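Local coordinates for transketolase (Campylobacter jejuni, PDB 3L84), which belongs to the transketolase family of thiamine diphosphate-binding enzymes, with diphosphate-binding, pyrimidine-binding and C-terminal domains in each chain, at residues E263-K266 with K267-Q271; Q4-Q7 with E8-N11. All coordinates share one frame; numbering follows the deposited sequence.

Contact 1: E263-K266 with K267-Q271; sequences EVIK and KAKEQ
I265 and K269 sit one turn apart on helix 262-272, their side chains side by side and pointing the same way. Take K269 from its root. CB lies 3.5 Å from I265 O, the carbonyl that also takes the backbone N-H of K269, and CG comes within 3.4 Å of the same oxygen. CD then draws level with the I265 side chain, and K269 CE makes the close contact, 3.6 Å from I265 CG2. That methyl is in place because it stands anti to its own backbone N while CG1 swings beside it (chi1 -67°). NZ carries on past the methyl to a salt bridge with D19 and a hydrogen bond to the carbonyl of I278, so the charge has polar company at the end of an aliphatic path.

On the exposed side, E263 is shared by two lysines. Its chain bends at chi2, and E263 OE1 is 4.0 Å from K267 NZ while E263 OE2 is 3.7 Å from K266 NZ. Both salt bridges are long, which suggests loose electrostatic attraction. K267 folds back at chi4 (76°), leaving its NZ 3.8 Å from E263 CB as well.

The I265 and K269 face of the helix packs on helix 3-24: I265 meets D19 and Q22, while A268 and K269 touch F15.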
ATOM      1  N   GLU A 263      -2.626  -8.176  40.301  1.00 13.58           N
ATOM      2  CA  GLU A 263      -1.622  -8.002  41.357  1.00 14.64           C
ATOM      3  C   GLU A 263      -0.629  -6.891  41.013  1.00 13.19           C
ATOM      4  O   GLU A 263      -0.244  -6.107  41.887  1.00 13.75           O
ATOM      5  CB  GLU A 263      -0.929  -9.330  41.658  1.00 15.42           C
ATOM      6  CG  GLU A 263      -1.864 -10.328  42.353  1.00 20.42           C
ATOM      7  CD  GLU A 263      -2.535  -9.759  43.632  1.00 25.50           C
ATOM      8  OE1 GLU A 263      -1.860  -9.054  44.434  1.00 28.09           O
ATOM      9  OE2 GLU A 263      -3.750 -10.013  43.822  1.00 29.56           O
ATOM     10  N   VAL A 264      -0.253  -6.784  39.739  1.00 12.62           N
ATOM     11  CA  VAL A 264       0.656  -5.729  39.297  1.00 12.28           C
ATOM     12  C   VAL A 264       0.004  -4.381  39.526  1.00 12.15           C
ATOM     13  O   VAL A 264       0.646  -3.445  39.990  1.00 12.31           O
ATOM     14  CB  VAL A 264       1.048  -5.910  37.819  1.00 13.41           C
ATOM     15  CG1 VAL A 264       1.684  -4.631  37.250  1.00 13.54           C
ATOM     16  CG2 VAL A 264       2.001  -7.123  37.678  1.00 13.20           C
ATOM     17  N   ILE A 265      -1.282  -4.283  39.183  1.00 11.16           N
ATOM     18  CA  ILE A 265      -1.993  -3.015  39.371  1.00 11.80           C
ATOM     19  C   ILE A 265      -2.123  -2.651  40.854  1.00 12.36           C
ATOM     20  O   ILE A 265      -1.918  -1.495  41.217  1.00 12.31           O
ATOM     21  CB  ILE A 265      -3.378  -3.049  38.693  1.00 11.19           C
ATOM     22  CG1 ILE A 265      -3.202  -3.122  37.169  1.00 12.93           C
ATOM     23  CG2 ILE A 265      -4.221  -1.798  39.086  1.00 13.39           C
ATOM     24  CD1 ILE A 265      -4.517  -3.451  36.410  1.00 14.49           C
ATOM     25  N   LYS A 266      -2.400  -3.636  41.705  1.00 12.04           N
ATOM     26  CA  LYS A 266      -2.481  -3.376  43.160  1.00 12.44           C
ATOM     27  C   LYS A 266      -1.182  -2.799  43.677  1.00 12.27           C
ATOM     28  O   LYS A 266      -1.179  -1.788  44.404  1.00 11.84           O
ATOM     29  CB  LYS A 266      -2.831  -4.638  43.945  1.00 13.35           C
ATOM     30  CG  LYS A 266      -4.292  -5.033  43.797  1.00 16.62           C
ATOM     31  CD  LYS A 266      -4.575  -6.302  44.582  1.00 21.40           C
ATOM     32  CE  LYS A 266      -5.989  -6.811  44.354  1.00 24.80           C
ATOM     33  NZ  LYS A 266      -6.367  -7.866  45.367  1.00 27.18           N
ATOM     34  N   LYS A 267      -0.083  -3.434  43.308  1.00 11.63           N
ATOM     35  CA  LYS A 267       1.234  -2.978  43.714  1.00 12.30           C
ATOM     36  C   LYS A 267       1.554  -1.580  43.188  1.00 11.85           C
ATOM     37  O   LYS A 267       2.129  -0.760  43.908  1.00 12.58           O
ATOM     38  CB  LYS A 267       2.319  -3.985  43.329  1.00 12.99           C
ATOM     39  CG  LYS A 267       2.236  -5.282  44.103  1.00 16.63           C
ATOM     40  CD  LYS A 267       3.267  -6.262  43.627  1.00 21.48           C
ATOM     41  CE  LYS A 267       3.159  -7.596  44.367  1.00 24.91           C
ATOM     42  NZ  LYS A 267       2.001  -8.406  43.880  1.00 28.46           N
ATOM     43  N   ALA A 268       1.215  -1.313  41.925  1.00 10.91           N
ATOM     44  CA  ALA A 268       1.452  -0.009  41.316  1.00 11.76           C
ATOM     45  C   ALA A 268       0.682   1.088  42.038  1.00 11.80           C
ATOM     46  O   ALA A 268       1.221   2.155  42.324  1.00 11.75           O
ATOM     47  CB  ALA A 268       1.078  -0.072  39.828  1.00 12.23           C
ATOM     48  N   LYS A 269      -0.573   0.809  42.380  1.00 11.64           N
ATOM     49  CA  LYS A 269      -1.395   1.770  43.129  1.00 11.17           C
ATOM     50  C   LYS A 269      -0.784   2.017  44.507  1.00 11.82           C
ATOM     51  O   LYS A 269      -0.652   3.162  44.929  1.00 11.43           O
ATOM     52  CB  LYS A 269      -2.822   1.250  43.234  1.00 10.81           C
ATOM     53  CG  LYS A 269      -3.602   1.395  41.927  1.00 10.48           C
ATOM     54  CD  LYS A 269      -5.017   0.838  41.966  1.00 11.04           C
ATOM     55  CE  LYS A 269      -5.738   1.058  40.663  1.00 11.11           C
ATOM     56  NZ  LYS A 269      -7.006   0.271  40.605  1.00 12.42           N
ATOM     57  N   GLU A 270      -0.419   0.950  45.190  1.00 11.84           N
ATOM     58  CA  GLU A 270       0.245   1.087  46.496  1.00 13.01           C
ATOM     59  C   GLU A 270       1.487   1.991  46.439  1.00 12.47           C
ATOM     60  O   GLU A 270       1.662   2.914  47.253  1.00 11.98           O
ATOM     61  CB  GLU A 270       0.595  -0.299  47.054  1.00 13.48           C
ATOM     62  CG  GLU A 270      -0.622  -1.061  47.558  1.00 18.10           C
ATOM     63  CD  GLU A 270      -0.315  -2.436  48.164  1.00 26.50           C
ATOM     64  OE1 GLU A 270       0.533  -3.184  47.597  1.00 30.26           O
ATOM     65  OE2 GLU A 270      -0.951  -2.773  49.201  1.00 30.31           O
ATOM     66  N   GLN A 271       2.350   1.759  45.455  1.00 12.67           N
ATOM     67  CA  GLN A 271       3.564   2.562  45.330  1.00 13.58           C
ATOM     68  C   GLN A 271       3.275   4.045  45.037  1.00 12.84           C
ATOM     69  O   GLN A 271       4.032   4.913  45.458  1.00 14.08           O
ATOM     70  CB  GLN A 271       4.490   1.961  44.282  1.00 14.60           C
ATOM     71  CG  GLN A 271       5.079   0.611  44.709  1.00 20.37           C
ATOM     72  CD  GLN A 271       6.168   0.090  43.780  1.00 27.35           C
ATOM     73  OE1 GLN A 271       6.136   0.307  42.565  1.00 33.63           O
ATOM     74  NE2 GLN A 271       7.147  -0.606  44.361  1.00 32.29           N
TER

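Contact 2: Q4-Q7 with E8-N11; sequences QILQ and EQAN
Q9 reaches back across I5 and Q7 runs beside N11, all within the first turns of helix 3-24. This is ordinary alpha-helical i to i+4 packing, in the part of the transketolase fold assigned to thiamine diphosphate binding.

E8 comes first. Its backbone N gives a hydrogen bond to Q4 O, longer than the other three at 3.2 Å. CG stands anti to the backbone N (chi1 -167°), and the extended chain takes the carboxylate away from the preceding turn to hydrogen-bond S286 through OE1. E8 CB stays close to the helix, 3.7 Å from I5 O, and P283 and A285 also touch the side chain.

Q9 leans along the preceding turn. Its CG is 3.4 Å from I5 O, which also accepts the Q9 N-H, and the side chain then slants across I5 until OE1 lies 3.6 Å from I5 CG1. Both ends of the amide are hydrogen-bonded in this crystal: OE1 to Y44 OH, and NE2 to a glycerol molecule, probably from the crystallisation liquor. S40, S286, R289 and F290 also touch this buried side chain.

A10 CB lies 3.4 Å from L6 O, which also accepts the A10 N-H, while D37 and S40 of helix 30-42 and Y217 press on the side chain from outside.

N11 closes the segment. Its amide is turned 68° from that of Q7, and OD1 hydrogen-bonds R14. The other end of the group, ND2, rests against aliphatic carbon, 3.7 Å from Q7 CG; it is also 3.4 Å from Q7 O, but at an angle too poor for a hydrogen bond.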
ATOM      1  N   GLN A   4       3.737  17.947  42.737  1.00 13.06           N
ATOM      2  CA  GLN A   4       2.791  17.175  43.504  1.00 13.24           C
ATOM      3  C   GLN A   4       1.496  16.966  42.733  1.00 12.04           C
ATOM      4  O   GLN A   4       0.994  15.827  42.608  1.00 12.57           O
ATOM      5  CB  GLN A   4       2.537  17.842  44.857  1.00 13.55           C
ATOM      6  CG  GLN A   4       3.756  17.808  45.772  1.00 15.22           C
ATOM      7  CD  GLN A   4       4.887  18.773  45.349  1.00 18.34           C
ATOM      8  OE1 GLN A   4       4.668  19.981  45.184  1.00 18.43           O
ATOM      9  NE2 GLN A   4       6.092  18.233  45.170  1.00 16.70           N
ATOM     10  N   ILE A   5       0.951  18.038  42.173  1.00 10.98           N
ATOM     11  CA  ILE A   5      -0.296  17.915  41.421  1.00 11.28           C
ATOM     12  C   ILE A   5      -0.039  17.138  40.135  1.00  9.92           C
ATOM     13  O   ILE A   5      -0.853  16.287  39.752  1.00 11.46           O
ATOM     14  CB  ILE A   5      -1.011  19.263  41.108  1.00 11.71           C
ATOM     15  CG1 ILE A   5      -2.357  19.030  40.396  1.00 13.72           C
ATOM     16  CG2 ILE A   5      -0.208  20.138  40.225  1.00 15.51           C
ATOM     17  CD1 ILE A   5      -3.407  18.312  41.231  1.00 17.06           C
ATOM     18  N   LEU A   6       1.099  17.368  39.468  1.00  9.77           N
ATOM     19  CA  LEU A   6       1.373  16.664  38.213  0.50  9.66           C
ATOM     20  C   LEU A   6       1.508  15.160  38.425  1.00  9.40           C
ATOM     21  O   LEU A   6       1.035  14.373  37.612  1.00  9.42           O
ATOM     22  CB  LEU A   6       2.626  17.202  37.518  0.50  8.77           C
ATOM     23  CG  LEU A   6       2.381  18.448  36.658  0.50  9.87           C
ATOM     24  CD1 LEU A   6       1.555  18.074  35.428  0.50  6.80           C
ATOM     25  CD2 LEU A   6       1.701  19.554  37.431  0.50 13.87           C
ATOM     26  N   GLN A   7       2.146  14.760  39.512  1.00  9.48           N
ATOM     27  CA  GLN A   7       2.285  13.345  39.807  1.00  9.20           C
ATOM     28  C   GLN A   7       0.918  12.694  40.036  1.00  8.63           C
ATOM     29  O   GLN A   7       0.632  11.618  39.510  1.00  8.21           O
ATOM     30  CB  GLN A   7       3.135  13.159  41.050  1.00 10.37           C
ATOM     31  CG  GLN A   7       3.373  11.734  41.385  1.00 13.95           C
ATOM     32  CD  GLN A   7       4.216  11.602  42.645  1.00 19.72           C
ATOM     33  OE1 GLN A   7       3.915  10.784  43.528  1.00 24.91           O
ATOM     34  NE2 GLN A   7       5.270  12.425  42.745  1.00 18.04           N
ATOM     35  N   GLU A   8       0.059  13.370  40.791  1.00  9.13           N
ATOM     36  CA  GLU A   8      -1.272  12.847  41.013  1.00  9.33           C
ATOM     37  C   GLU A   8      -2.061  12.756  39.712  1.00  8.77           C
ATOM     38  O   GLU A   8      -2.723  11.760  39.432  1.00  7.95           O
ATOM     39  CB  GLU A   8      -2.034  13.663  42.052  1.00  9.00           C
ATOM     40  CG  GLU A   8      -3.307  12.931  42.524  1.00  9.94           C
ATOM     41  CD  GLU A   8      -4.252  13.765  43.366  1.00 13.15           C
ATOM     42  OE1 GLU A   8      -5.011  14.566  42.767  1.00 13.96           O
ATOM     43  OE2 GLU A   8      -4.271  13.588  44.609  1.00 13.70           O
ATOM     44  N   GLN A   9      -1.976  13.801  38.877  1.00  8.43           N
ATOM     45  CA  GLN A   9      -2.647  13.804  37.571  1.00  8.73           C
ATOM     46  C   GLN A   9      -2.152  12.666  36.698  1.00  8.11           C
ATOM     47  O   GLN A   9      -2.953  11.942  36.081  1.00  8.97           O
ATOM     48  CB  GLN A   9      -2.472  15.166  36.886  1.00  8.26           C
ATOM     49  CG  GLN A   9      -3.350  16.233  37.479  1.00 10.12           C
ATOM     50  CD  GLN A   9      -3.190  17.540  36.724  1.00 10.37           C
ATOM     51  OE1 GLN A   9      -2.196  18.250  36.908  1.00 11.47           O
ATOM     52  NE2 GLN A   9      -4.120  17.817  35.815  1.00 11.58           N
ATOM     53  N   ALA A  10      -0.842  12.490  36.623  1.00  8.13           N
ATOM     54  CA  ALA A  10      -0.260  11.432  35.776  1.00  7.45           C
ATOM     55  C   ALA A  10      -0.678  10.072  36.275  1.00  8.17           C
ATOM     56  O   ALA A  10      -1.048   9.185  35.484  1.00  8.62           O
ATOM     57  CB  ALA A  10       1.259  11.561  35.715  1.00  8.39           C
ATOM     58  N   ASN A  11      -0.642   9.865  37.586  1.00  8.87           N
ATOM     59  CA  ASN A  11      -1.035   8.579  38.109  1.00  8.62           C
ATOM     60  C   ASN A  11      -2.532   8.304  37.949  1.00  8.28           C
ATOM     61  O   ASN A  11      -2.928   7.161  37.743  1.00  8.99           O
ATOM     62  CB  ASN A  11      -0.549   8.435  39.560  1.00  8.92           C
ATOM     63  CG  ASN A  11       0.954   8.223  39.631  1.00 10.63           C
ATOM     64  OD1 ASN A  11       1.562   7.738  38.672  1.00 12.06           O
ATOM     65  ND2 ASN A  11       1.569   8.595  40.745  1.00 11.96           N
TER

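Overall arrangement
From the N terminus, contact 2 comes first, near the start of helix 3-24; contact 1 follows some 250 residues later, on helix 262-272. Each is a local turn-to-turn contact, so neither closes a loop, and the two follow in series without nesting or crossing. In space they are neighbours: their centres are about 16 Å apart and their nearest atoms about 6 Å, without touching. Helix 3-24 joins them, since residues beyond 4-11 receive helix 262-272, while 4-11 itself meets helices 30-42, 217-228 and 284-291. F274 is a further link, touched by N11 of contact 2 and K269 of contact 1.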